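Local atomic coordinates of monosaccharide-transporting ATPase (Actinobacillus succinogenes, PDB entry 5DTE), a protein that binds the sugar D-allose and probably delivers it to an ABC transporter as its periplasmic solute-binding component. Residues K156-I161 with K189-Q194. Residues are numbered along the deposited sequence; the frame is centred on the assembly and turned at random.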
loop_
_atom_site.group_PDB
_atom_site.type_symbol
_atom_site.label_atom_id
_atom_site.label_comp_id
_atom_site.label_asym_id
_atom_site.label_seq_id
_atom_site.Cartn_x
_atom_site.Cartn_y
_atom_site.Cartn_z
ATOM N N LYS A 156 -25.491 -1.773 8.680
ATOM C CA LYS A 156 -26.519 -2.279 7.764
ATOM C C LYS A 156 -26.406 -1.653 6.376
ATOM O O LYS A 156 -26.081 -0.466 6.246
ATOM C CB LYS A 156 -27.910 -2.008 8.341
ATOM C CG LYS A 156 -29.073 -2.588 7.545
ATOM C CD LYS A 156 -30.415 -2.465 8.276
ATOM C CE LYS A 156 -31.579 -2.848 7.362
ATOM N NZ LYS A 156 -31.520 -4.276 6.867
ATOM N N GLY A 157 -26.681 -2.444 5.340
ATOM C CA GLY A 157 -26.642 -1.928 3.987
ATOM C C GLY A 157 -26.041 -2.914 3.018
ATOM O O GLY A 157 -25.873 -4.090 3.349
ATOM N N ASN A 158 -25.729 -2.451 1.813
ATOM C CA ASN A 158 -25.020 -3.292 0.849
ATOM C C ASN A 158 -23.723 -2.620 0.451
ATOM O O ASN A 158 -23.725 -1.452 0.067
ATOM C CB ASN A 158 -25.876 -3.578 -0.393
ATOM C CG ASN A 158 -27.229 -4.172 -0.045
ATOM O OD1 ASN A 158 -27.325 -5.351 0.294
ATOM N ND2 ASN A 158 -28.284 -3.357 -0.136
ATOM N N VAL A 159 -22.617 -3.354 0.550
ATOM C CA VAL A 159 -21.298 -2.796 0.255
ATOM C C VAL A 159 -20.700 -3.344 -1.031
ATOM O O VAL A 159 -20.978 -4.488 -1.425
ATOM C CB VAL A 159 -20.290 -3.071 1.397
ATOM C CG1 VAL A 159 -20.622 -2.248 2.644
ATOM C CG2 VAL A 159 -20.252 -4.552 1.712
ATOM N N ALA A 160 -19.872 -2.519 -1.672
ATOM C CA ALA A 160 -19.124 -2.935 -2.858
ATOM C C ALA A 160 -17.631 -2.694 -2.680
ATOM O O ALA A 160 -17.227 -1.593 -2.332
ATOM C CB ALA A 160 -19.622 -2.212 -4.067
ATOM N N ILE A 161 -16.821 -3.720 -2.939
ATOM C CA ILE A 161 -15.368 -3.634 -2.791
ATOM C C ILE A 161 -14.613 -3.309 -4.090
ATOM O O ILE A 161 -14.758 -4.014 -5.092
ATOM C CB ILE A 161 -14.810 -4.956 -2.232
ATOM C CG1 ILE A 161 -15.141 -5.070 -0.747
ATOM C CG2 ILE A 161 -13.301 -5.062 -2.456
ATOM C CD1 ILE A 161 -14.567 -6.306 -0.102
ATOM N N LYS A 189 -24.135 -6.892 3.423
ATOM C CA LYS A 189 -23.796 -7.857 2.398
ATOM C C LYS A 189 -22.889 -7.246 1.327
ATOM O O LYS A 189 -23.207 -6.204 0.729
ATOM C CB LYS A 189 -25.060 -8.409 1.739
ATOM C CG LYS A 189 -24.751 -9.400 0.638
ATOM C CD LYS A 189 -25.991 -10.044 0.080
ATOM C CE LYS A 189 -25.643 -11.355 -0.601
ATOM N NZ LYS A 189 -26.831 -11.925 -1.282
ATOM N N ILE A 190 -21.752 -7.898 1.096
ATOM C CA ILE A 190 -20.926 -7.610 -0.067
ATOM C C ILE A 190 -21.708 -7.964 -1.327
ATOM O O ILE A 190 -21.978 -9.128 -1.572
ATOM C CB ILE A 190 -19.592 -8.398 -0.021
ATOM C CG1 ILE A 190 -18.705 -7.873 1.112
ATOM C CG2 ILE A 190 -18.846 -8.298 -1.347
ATOM C CD1 ILE A 190 -18.700 -8.737 2.327
ATOM N N VAL A 191 -22.102 -6.966 -2.118
ATOM C CA VAL A 191 -22.873 -7.264 -3.325
ATOM C C VAL A 191 -22.089 -7.020 -4.601
ATOM O O VAL A 191 -22.496 -7.454 -5.664
ATOM C CB VAL A 191 -24.179 -6.446 -3.409
ATOM C CG1 VAL A 191 -25.032 -6.675 -2.177
ATOM C CG2 VAL A 191 -23.873 -4.964 -3.606
ATOM N N ALA A 192 -20.969 -6.326 -4.511
ATOM C CA ALA A 192 -20.147 -6.133 -5.696
ATOM C C ALA A 192 -18.658 -6.115 -5.340
ATOM O O ALA A 192 -18.238 -5.487 -4.372
ATOM C CB ALA A 192 -20.556 -4.858 -6.405
ATOM N N SER A 193 -17.869 -6.845 -6.108
ATOM C CA SER A 193 -16.426 -6.747 -5.997
ATOM C C SER A 193 -15.772 -6.745 -7.368
ATOM O O SER A 193 -15.917 -7.686 -8.148
ATOM C CB SER A 193 -15.860 -7.880 -5.169
ATOM O OG SER A 193 -14.478 -7.668 -4.996
ATOM N N GLN A 194 -15.041 -5.682 -7.649
ATOM C CA GLN A 194 -14.451 -5.473 -8.959
ATOM C C GLN A 194 -13.090 -4.818 -8.778
ATOM O O GLN A 194 -12.930 -3.918 -7.955
ATOM C CB GLN A 194 -15.374 -4.612 -9.824
ATOM C CG GLN A 194 -15.098 -4.653 -11.318
ATOM C CD GLN A 194 -16.321 -4.259 -12.145
ATOM O OE1 GLN A 194 -17.467 -4.507 -11.744
ATOM N NE2 GLN A 194 -16.082 -3.640 -13.301
#
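Val159 and Ile190 meet on one face of two parallel strands, Val159 CG2 lying 3.7 Å from Ile190 CG1. With CG1 anti to its own carbonyl carbon (chi1 -70°), Val159 turns CG2 across to the neighbouring strand, where it also rests against the carbonyl O of Lys189. Leu179 and Phe182 of helix 169-182 close over this face, which Ile161 shares; its CG2 comes 3.8 Å from Ser193 OG. On the other face, Ala160 CB and Ala192 CB abut at 3.7 Å beneath Ile210 of helix 200-213. Asn158, also on this face, crosses the side chain of the bulge residue Val191, Asn158 OD1 being 3.6 Å from Val191 CG1, while ND2 donates a hydrogen bond to the carbonyl O of Asn216.

Five backbone hydrogen bonds join the strands, and a beta bulge at Val191 shifts their register by one. Val159 O receives Val191 N at 2.8 Å, and Ile161 N resumes the pairing at Ala192 O. Helix 169-182 links the strands in a beta-alpha-beta crossover of the lobe containing the four-stranded parallel sheet, with 189-194 at its edge. Pairing therefore rests on backbone bonds that continue on both sides of the bulge, while branched Val159, Ile161 and Ile190 pack against helix 169-182 and the alanine methyls against Ile210.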